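PDB 3LJS: fructokinase from Xylella fastidiosa Temecula1, which probably phosphorylates fructose with ATP as the phosphate donor, as a sugar kinase of the PfkB family within the ribokinase clan. Local coordinates for residues B[11-16]-B[57-62]; B[67-72]-B[82-87]; B[41-46]-B[75-80]. All blocks are in the same frame, centred on the assembly; numbering follows the deposited sequence.

Contact 1: B[11-16]-B[57-62]; sequences GEALID and GMLGSD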
loop_
_atom_site.group_PDB
_atom_site.type_symbol
_atom_site.label_atom_id
_atom_site.label_comp_id
_atom_site.label_asym_id
_atom_site.label_seq_id
_atom_site.Cartn_x
_atom_site.Cartn_y
_atom_site.Cartn_z
ATOM N N GLY B 11 17.398 -3.247 -9.567
ATOM C CA GLY B 11 16.178 -3.883 -9.121
ATOM C C GLY B 11 15.190 -3.037 -8.358
ATOM O O GLY B 11 14.891 -1.899 -8.719
ATOM N N GLU B 12 14.682 -3.604 -7.274
ATOM C CA GLU B 12 13.696 -2.906 -6.490
ATOM C C GLU B 12 14.202 -2.278 -5.209
ATOM O O GLU B 12 15.060 -2.824 -4.510
ATOM C CB GLU B 12 12.524 -3.843 -6.163
ATOM C CG GLU B 12 12.731 -4.759 -4.955
ATOM C CD GLU B 12 13.730 -5.888 -5.198
ATOM O OE1 GLU B 12 14.327 -5.952 -6.298
ATOM O OE2 GLU B 12 13.919 -6.720 -4.276
ATOM N N ALA B 13 13.657 -1.100 -4.944
ATOM C CA ALA B 13 13.903 -0.335 -3.741
ATOM C C ALA B 13 12.444 -0.121 -3.337
ATOM O O ALA B 13 11.624 0.280 -4.165
ATOM C CB ALA B 13 14.575 0.999 -4.067
ATOM N N LEU B 14 12.104 -0.427 -2.096
ATOM C CA LEU B 14 10.726 -0.265 -1.652
ATOM C C LEU B 14 10.685 0.099 -0.184
ATOM O O LEU B 14 11.728 0.197 0.462
ATOM C CB LEU B 14 9.939 -1.557 -1.896
ATOM C CG LEU B 14 10.598 -2.874 -1.465
ATOM C CD1 LEU B 14 10.698 -2.962 0.052
ATOM C CD2 LEU B 14 9.767 -4.035 -2.001
ATOM N N ILE B 15 9.477 0.292 0.338
ATOM C CA ILE B 15 9.298 0.650 1.738
ATOM C C ILE B 15 8.879 -0.547 2.574
ATOM O O ILE B 15 7.910 -1.235 2.246
ATOM C CB ILE B 15 8.214 1.744 1.906
ATOM C CG1 ILE B 15 8.612 3.004 1.137
ATOM C CG2 ILE B 15 8.004 2.054 3.377
ATOM C CD1 ILE B 15 9.890 3.647 1.616
ATOM N N ASP B 16 9.628 -0.813 3.640
ATOM C CA ASP B 16 9.274 -1.891 4.553
ATOM C C ASP B 16 8.481 -1.177 5.643
ATOM O O ASP B 16 9.010 -0.275 6.300
ATOM C CB ASP B 16 10.511 -2.543 5.190
ATOM C CG ASP B 16 11.312 -3.392 4.211
ATOM O OD1 ASP B 16 10.705 -4.127 3.409
ATOM O OD2 ASP B 16 12.558 -3.340 4.263
ATOM N N GLY B 57 17.290 1.607 -10.965
ATOM C CA GLY B 57 15.940 1.098 -10.860
ATOM C C GLY B 57 14.953 2.242 -10.936
ATOM O O GLY B 57 15.342 3.409 -11.061
HETATM N N MSE B 58 13.671 1.909 -10.843
HETATM C CA MSE B 58 12.630 2.915 -10.931
HETATM C C MSE B 58 11.931 3.133 -9.599
HETATM O O MSE B 58 11.555 2.177 -8.924
HETATM C CB MSE B 58 11.616 2.499 -12.000
HETATM C CG MSE B 58 10.537 3.527 -12.280
HETATM SE SE MSE B 58 9.582 3.082 -13.907
HETATM C CE MSE B 58 10.553 4.237 -15.124
ATOM N N LEU B 59 11.778 4.400 -9.228
ATOM C CA LEU B 59 11.106 4.790 -7.993
ATOM C C LEU B 59 9.834 5.547 -8.371
ATOM O O LEU B 59 9.798 6.238 -9.390
ATOM C CB LEU B 59 11.997 5.714 -7.158
ATOM C CG LEU B 59 13.390 5.219 -6.770
ATOM C CD1 LEU B 59 14.055 6.227 -5.840
ATOM C CD2 LEU B 59 13.280 3.871 -6.098
ATOM N N GLY B 60 8.794 5.424 -7.555
ATOM C CA GLY B 60 7.563 6.129 -7.854
ATOM C C GLY B 60 7.719 7.620 -7.618
ATOM O O GLY B 60 8.655 8.057 -6.938
ATOM N N SER B 61 6.822 8.408 -8.206
ATOM C CA SER B 61 6.834 9.857 -8.027
ATOM C C SER B 61 5.837 10.145 -6.919
ATOM O O SER B 61 4.834 10.832 -7.124
ATOM C CB SER B 61 6.395 10.577 -9.303
ATOM O OG SER B 61 7.328 10.364 -10.345
ATOM N N ASP B 62 6.109 9.577 -5.754
ATOM C CA ASP B 62 5.262 9.748 -4.587
ATOM C C ASP B 62 6.149 10.001 -3.379
ATOM O O ASP B 62 7.378 10.008 -3.495
ATOM C CB ASP B 62 4.396 8.501 -4.365
ATOM C CG ASP B 62 5.193 7.204 -4.442
ATOM O OD1 ASP B 62 6.209 7.075 -3.733
ATOM O OD2 ASP B 62 4.797 6.305 -5.213
HETATM O O HOH W 1 13.264 -0.900 -10.891
HETATM O O HOH W 2 13.422 0.428 -7.641
HETATM O O HOH W 3 10.389 1.672 -6.257
#
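Ala13 and Leu59 meet methyl to methyl: CB of Ala13 lies 3.7 Å from CD2 of Leu59, the one apolar side-chain touch between 11-16 and 57-62. Leu59 sets CG anti to its carbonyl carbon and beside its backbone N (chi1 -56°), and from there CD2 closes on Ala13. Further back along both chains two glycines come together, Gly11 O standing 3.8 Å from Gly57 CA. The two backbones are closest at this pair, with CA of Gly11 and CA of Gly57 5.3 Å apart.

From the glycines onward the backbones diverge, and three waters bridge them. The first takes the N-H of Met58, a selenomethionine here, at 2.8 Å and lies 2.9 Å from Gly11 O. The second gives its protons to Gly11 O and to Met58 O, the latter at 2.9 Å. The third joins Ala13 O (2.8 Å) to Met58 O, so Met58 O accepts from two waters. Phe72 and Ala40, from two different helices, close over Ala13, while Ile82 and Arg84 of the edge strand pack on Leu59. Gly11 is still bonded through its backbone to Val56, after which 14-19 departs to pair with strands 30-36 and 92-97. This is the parting of two sheets in a ribokinase-like fold: strand 53-60 stays in the large central sheet, and 14-19 enters the small four-stranded one.

Contact 2: B[67-72]-B[82-87]; sequences FLFDSF and IVRTST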
loop_
_atom_site.group_PDB
_atom_site.type_symbol
_atom_site.label_atom_id
_atom_site.label_comp_id
_atom_site.label_asym_id
_atom_site.label_seq_id
_atom_site.Cartn_x
_atom_site.Cartn_y
_atom_site.Cartn_z
ATOM N N PHE B 67 11.374 9.517 -0.478
ATOM C CA PHE B 67 12.065 9.044 0.717
ATOM C C PHE B 67 13.225 8.132 0.349
ATOM O O PHE B 67 14.318 8.234 0.913
ATOM C CB PHE B 67 11.104 8.275 1.621
ATOM C CG PHE B 67 11.776 7.609 2.788
ATOM C CD1 PHE B 67 12.337 8.367 3.812
ATOM C CD2 PHE B 67 11.830 6.222 2.874
ATOM C CE1 PHE B 67 12.941 7.751 4.907
ATOM C CE2 PHE B 67 12.429 5.596 3.963
ATOM C CZ PHE B 67 12.984 6.360 4.982
ATOM N N LEU B 68 12.978 7.227 -0.588
ATOM C CA LEU B 68 14.011 6.299 -1.032
ATOM C C LEU B 68 15.124 7.047 -1.766
ATOM O O LEU B 68 16.304 6.784 -1.548
ATOM C CB LEU B 68 13.393 5.233 -1.938
ATOM C CG LEU B 68 12.445 4.273 -1.208
ATOM C CD1 LEU B 68 11.742 3.370 -2.205
ATOM C CD2 LEU B 68 13.236 3.444 -0.204
ATOM N N PHE B 69 14.749 7.987 -2.626
ATOM C CA PHE B 69 15.736 8.757 -3.368
ATOM C C PHE B 69 16.672 9.509 -2.424
ATOM O O PHE B 69 17.895 9.469 -2.585
ATOM C CB PHE B 69 15.053 9.766 -4.290
ATOM C CG PHE B 69 16.008 10.498 -5.191
ATOM C CD1 PHE B 69 16.293 10.015 -6.463
ATOM C CD2 PHE B 69 16.645 11.655 -4.757
ATOM C CE1 PHE B 69 17.201 10.672 -7.295
ATOM C CE2 PHE B 69 17.558 12.324 -5.583
ATOM C CZ PHE B 69 17.835 11.831 -6.852
ATOM N N ASP B 70 16.091 10.206 -1.448
ATOM C CA ASP B 70 16.878 10.970 -0.485
ATOM C C ASP B 70 17.718 10.060 0.401
ATOM O O ASP B 70 18.849 10.405 0.748
ATOM C CB ASP B 70 15.970 11.842 0.392
ATOM C CG ASP B 70 15.214 12.889 -0.408
ATOM O OD1 ASP B 70 15.785 13.432 -1.377
ATOM O OD2 ASP B 70 14.052 13.182 -0.056
ATOM N N SER B 71 17.168 8.906 0.772
ATOM C CA SER B 71 17.900 7.952 1.601
ATOM C C SER B 71 19.161 7.503 0.863
ATOM O O SER B 71 20.227 7.373 1.468
ATOM C CB SER B 71 17.029 6.733 1.927
ATOM O OG SER B 71 15.922 7.099 2.740
ATOM N N PHE B 72 19.035 7.264 -0.440
ATOM C CA PHE B 72 20.181 6.850 -1.250
ATOM C C PHE B 72 21.224 7.966 -1.292
ATOM O O PHE B 72 22.419 7.720 -1.106
ATOM C CB PHE B 72 19.749 6.514 -2.685
ATOM C CG PHE B 72 19.136 5.142 -2.842
ATOM C CD1 PHE B 72 19.762 4.015 -2.308
ATOM C CD2 PHE B 72 17.953 4.972 -3.564
ATOM C CE1 PHE B 72 19.216 2.728 -2.491
ATOM C CE2 PHE B 72 17.397 3.695 -3.754
ATOM C CZ PHE B 72 18.032 2.573 -3.216
ATOM N N ILE B 82 18.764 6.354 -11.440
ATOM C CA ILE B 82 17.397 6.170 -10.973
ATOM C C ILE B 82 16.431 6.913 -11.886
ATOM O O ILE B 82 16.696 8.042 -12.281
ATOM C CB ILE B 82 17.209 6.709 -9.529
ATOM C CG1 ILE B 82 17.983 5.843 -8.535
ATOM C CG2 ILE B 82 15.724 6.713 -9.159
ATOM C CD1 ILE B 82 17.930 6.356 -7.102
ATOM N N VAL B 83 15.325 6.266 -12.246
ATOM C CA VAL B 83 14.311 6.912 -13.072
ATOM C C VAL B 83 13.026 6.929 -12.256
ATOM O O VAL B 83 12.884 6.159 -11.302
ATOM C CB VAL B 83 14.080 6.182 -14.414
ATOM C CG1 VAL B 83 15.295 6.370 -15.313
ATOM C CG2 VAL B 83 13.807 4.715 -14.175
ATOM N N ARG B 84 12.093 7.801 -12.620
ATOM C CA ARG B 84 10.847 7.924 -11.867
ATOM C C ARG B 84 9.597 7.682 -12.704
ATOM O O ARG B 84 9.623 7.796 -13.928
ATOM C CB ARG B 84 10.758 9.326 -11.246
ATOM C CG ARG B 84 12.013 9.787 -10.505
ATOM C CD ARG B 84 12.298 8.927 -9.278
ATOM N NE ARG B 84 11.383 9.196 -8.173
ATOM C CZ ARG B 84 11.548 10.164 -7.277
ATOM N NH1 ARG B 84 12.600 10.968 -7.345
ATOM N NH2 ARG B 84 10.662 10.325 -6.303
ATOM N N THR B 85 8.500 7.350 -12.031
ATOM C CA THR B 85 7.232 7.129 -12.708
ATOM C C THR B 85 6.041 7.458 -11.812
ATOM O O THR B 85 6.095 7.276 -10.595
ATOM C CB THR B 85 7.085 5.681 -13.187
ATOM O OG1 THR B 85 5.830 5.543 -13.868
ATOM C CG2 THR B 85 7.130 4.718 -12.014
ATOM N N SER B 86 4.970 7.948 -12.430
ATOM C CA SER B 86 3.744 8.295 -11.720
ATOM C C SER B 86 2.675 7.279 -12.088
ATOM O O SER B 86 1.538 7.368 -11.629
ATOM C CB SER B 86 3.269 9.694 -12.125
ATOM O OG SER B 86 4.225 10.681 -11.778
ATOM N N THR B 87 3.049 6.314 -12.922
ATOM C CA THR B 87 2.130 5.279 -13.387
ATOM C C THR B 87 1.755 4.288 -12.293
ATOM O O THR B 87 0.663 3.720 -12.304
ATOM C CB THR B 87 2.740 4.510 -14.579
ATOM O OG1 THR B 87 2.941 5.415 -15.671
ATOM C CG2 THR B 87 1.820 3.383 -15.030
#
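This is an apolar contact with an arginine beside it, between the helix and the second strand of a beta-alpha-beta unit: 53-60, helix 63-75, strand 82-85. The short helical segment and the strand run nearly antiparallel, 166° between their directions, with axes 11.1 Å apart, and long side chains bridge the gap.

Ile82 reaches in with its CD1 methyl, which lies 3.8 Å from CD2 of Phe72 and 4.1 Å from CD1 of Phe69, so one methyl serves two rings about a helical turn apart. With CG anti to the backbone N (chi1 -174°), the Phe69 ring comes within reach of the strand's side chains. There Arg84 NH1 approaches CD1 of the same ring at 3.9 Å. The arginine chain bends at both chi2 and chi3, bringing its guanidinium within 18° of parallel to the ring plane. NH2 is held by a salt bridge to Asp66 and a hydrogen bond to Gly60 O, which help to set how the group is turned.

Around these side chains, Phe72 stacks on Phe55 and so links the helix to strand 53-60, which strand 82-85 joins through backbone bonds such as Val83 with Leu59. On another side of the helix, Phe67 and Leu68 rest on strands 14-19 and 30-36 of the smaller sheet.

Contact 3: B[41-46]-B[75-80]; sequences NVAVAV and AGVVTD
Val77 pushes its CG2 methyl against the helix 38-49, overlapping the backbone of Ala43 and the side chains of Ala43 and Val44. The residue sits just behind a Schellman motif: helix 63-75 ends, Gly76 turns out of helical geometry with a positive phi of 95°, and the chain then extends through Val77 on its way to the edge strand 82-85. That change of direction places Ala75, at the end of the helix, and Val77, beyond the glycine, on the same helical neighbour.

The side-chain touches are all between methyl groups. CB of Ala75 meets CG1 of Val44 at 4.1 Å. Val44 has CG1 anti to its backbone N (chi1 176°) and CG2 beside that N, so its two branches are shared out: CG1 goes to Ala75, while CG2 lies 4.4 Å from CG2 of Val77, a looser approach. Ala43, whose CB points toward the loop, adds a contact of 4.2 Å from that CB to CG2 of Val77.

Behind the pair lies the central sheet. Ala43 also rests on Cys9 and Val53, and Val77 on Phe55, so residues from strands 6-10 and 53-60 back the seam. Val77 touches Phe72 of its own preceding helix as well, and the backbone of Val78 bonds to Val53, which brings the loop alongside the start of strand 53-60. The arrangement thus joins two helices of the alpha/beta domain, one through its exit loop. The nearest approach of all is from the methyl CG2 of Val77 to the carbonyl oxygen O of Ala43, 3.7 Å.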
loop_
_atom_site.group_PDB
_atom_site.type_symbol
_atom_site.label_atom_id
_atom_site.label_comp_id
_atom_site.label_asym_id
_atom_site.label_seq_id
_atom_site.Cartn_x
_atom_site.Cartn_y
_atom_site.Cartn_z
ATOM N N ASN B 41 19.453 -2.562 -0.378
ATOM C CA ASN B 41 20.200 -2.790 0.858
ATOM C C ASN B 41 21.677 -3.018 0.528
ATOM O O ASN B 41 22.561 -2.532 1.222
ATOM C CB ASN B 41 19.682 -4.024 1.606
ATOM C CG ASN B 41 18.259 -3.858 2.129
ATOM O OD1 ASN B 41 17.830 -2.755 2.471
ATOM N ND2 ASN B 41 17.530 -4.969 2.220
ATOM N N VAL B 42 21.943 -3.777 -0.529
ATOM C CA VAL B 42 23.324 -4.049 -0.909
ATOM C C VAL B 42 24.034 -2.744 -1.242
ATOM O O VAL B 42 25.171 -2.524 -0.826
ATOM C CB VAL B 42 23.391 -5.006 -2.119
ATOM C CG1 VAL B 42 24.836 -5.160 -2.584
ATOM C CG2 VAL B 42 22.818 -6.377 -1.729
ATOM N N ALA B 43 23.348 -1.868 -1.969
ATOM C CA ALA B 43 23.913 -0.584 -2.360
ATOM C C ALA B 43 24.298 0.265 -1.152
ATOM O O ALA B 43 25.394 0.841 -1.106
ATOM C CB ALA B 43 22.918 0.181 -3.243
ATOM N N VAL B 44 23.402 0.342 -0.173
ATOM C CA VAL B 44 23.669 1.139 1.015
ATOM C C VAL B 44 24.806 0.550 1.837
ATOM O O VAL B 44 25.598 1.284 2.433
ATOM C CB VAL B 44 22.406 1.279 1.893
ATOM C CG1 VAL B 44 22.742 2.030 3.171
ATOM C CG2 VAL B 44 21.325 2.030 1.123
ATOM N N ALA B 45 24.894 -0.776 1.872
ATOM C CA ALA B 45 25.967 -1.420 2.625
ATOM C C ALA B 45 27.312 -1.085 1.983
ATOM O O ALA B 45 28.289 -0.821 2.681
ATOM C CB ALA B 45 25.758 -2.935 2.652
ATOM N N VAL B 46 27.357 -1.103 0.653
ATOM C CA VAL B 46 28.588 -0.794 -0.074
ATOM C C VAL B 46 28.989 0.668 0.140
ATOM O O VAL B 46 30.159 0.970 0.361
ATOM C CB VAL B 46 28.427 -1.042 -1.603
ATOM C CG1 VAL B 46 29.675 -0.562 -2.353
ATOM C CG2 VAL B 46 28.202 -2.523 -1.875
ATOM N N ALA B 75 23.155 8.362 1.897
ATOM C CA ALA B 75 24.071 7.255 2.158
ATOM C C ALA B 75 25.307 7.283 1.273
ATOM O O ALA B 75 26.265 6.549 1.506
ATOM C CB ALA B 75 23.348 5.926 1.990
ATOM N N GLY B 76 25.288 8.126 0.252
ATOM C CA GLY B 76 26.429 8.195 -0.640
ATOM C C GLY B 76 26.269 7.320 -1.870
ATOM O O GLY B 76 27.228 7.099 -2.608
ATOM N N VAL B 77 25.062 6.805 -2.091
ATOM C CA VAL B 77 24.790 5.977 -3.265
ATOM C C VAL B 77 24.524 6.918 -4.439
ATOM O O VAL B 77 23.724 7.845 -4.320
ATOM C CB VAL B 77 23.534 5.084 -3.053
ATOM C CG1 VAL B 77 23.174 4.346 -4.352
ATOM C CG2 VAL B 77 23.792 4.082 -1.931
ATOM N N VAL B 78 25.199 6.697 -5.565
ATOM C CA VAL B 78 24.990 7.546 -6.741
ATOM C C VAL B 78 23.571 7.319 -7.262
ATOM O O VAL B 78 23.135 6.177 -7.433
ATOM C CB VAL B 78 26.021 7.234 -7.851
ATOM C CG1 VAL B 78 25.648 7.959 -9.138
ATOM C CG2 VAL B 78 27.412 7.667 -7.397
ATOM N N THR B 79 22.854 8.409 -7.517
ATOM C CA THR B 79 21.469 8.321 -7.971
ATOM C C THR B 79 21.202 8.614 -9.444
ATOM O O THR B 79 20.047 8.614 -9.864
ATOM C CB THR B 79 20.572 9.262 -7.136
ATOM O OG1 THR B 79 21.045 10.608 -7.268
ATOM C CG2 THR B 79 20.607 8.871 -5.660
ATOM N N ASP B 80 22.253 8.848 -10.227
ATOM C CA ASP B 80 22.101 9.164 -11.649
ATOM C C ASP B 80 21.319 8.138 -12.459
ATOM O O ASP B 80 20.667 8.490 -13.436
ATOM C CB ASP B 80 23.467 9.337 -12.324
ATOM C CG ASP B 80 24.368 10.293 -11.585
ATOM O OD1 ASP B 80 23.851 11.253 -10.975
ATOM O OD2 ASP B 80 25.599 10.090 -11.627
#

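In the fold
Contact 1 is the buried one; contacts 2 and 3 are each partly buried. Contacts 1 and 2 abut along neighbouring strands, 53-60 in contact 1 and 82-85 in contact 2, probably paired by Leu59 N to Val83 O and Ser61 N to Thr85 O, and their centres are 6 Å apart. Contact 2 uses helix 63-75 and contact 3 the loop that leaves it: the backbone of Phe72 meets that of Val77, and the Phe72 ring also reaches Val44. Contacts 1 and 3 do not touch. Chemistry follows place: waters bridge backbones where the sheets part, rings and an arginine meet at the sheet edge, and small methyl groups join helix to loop.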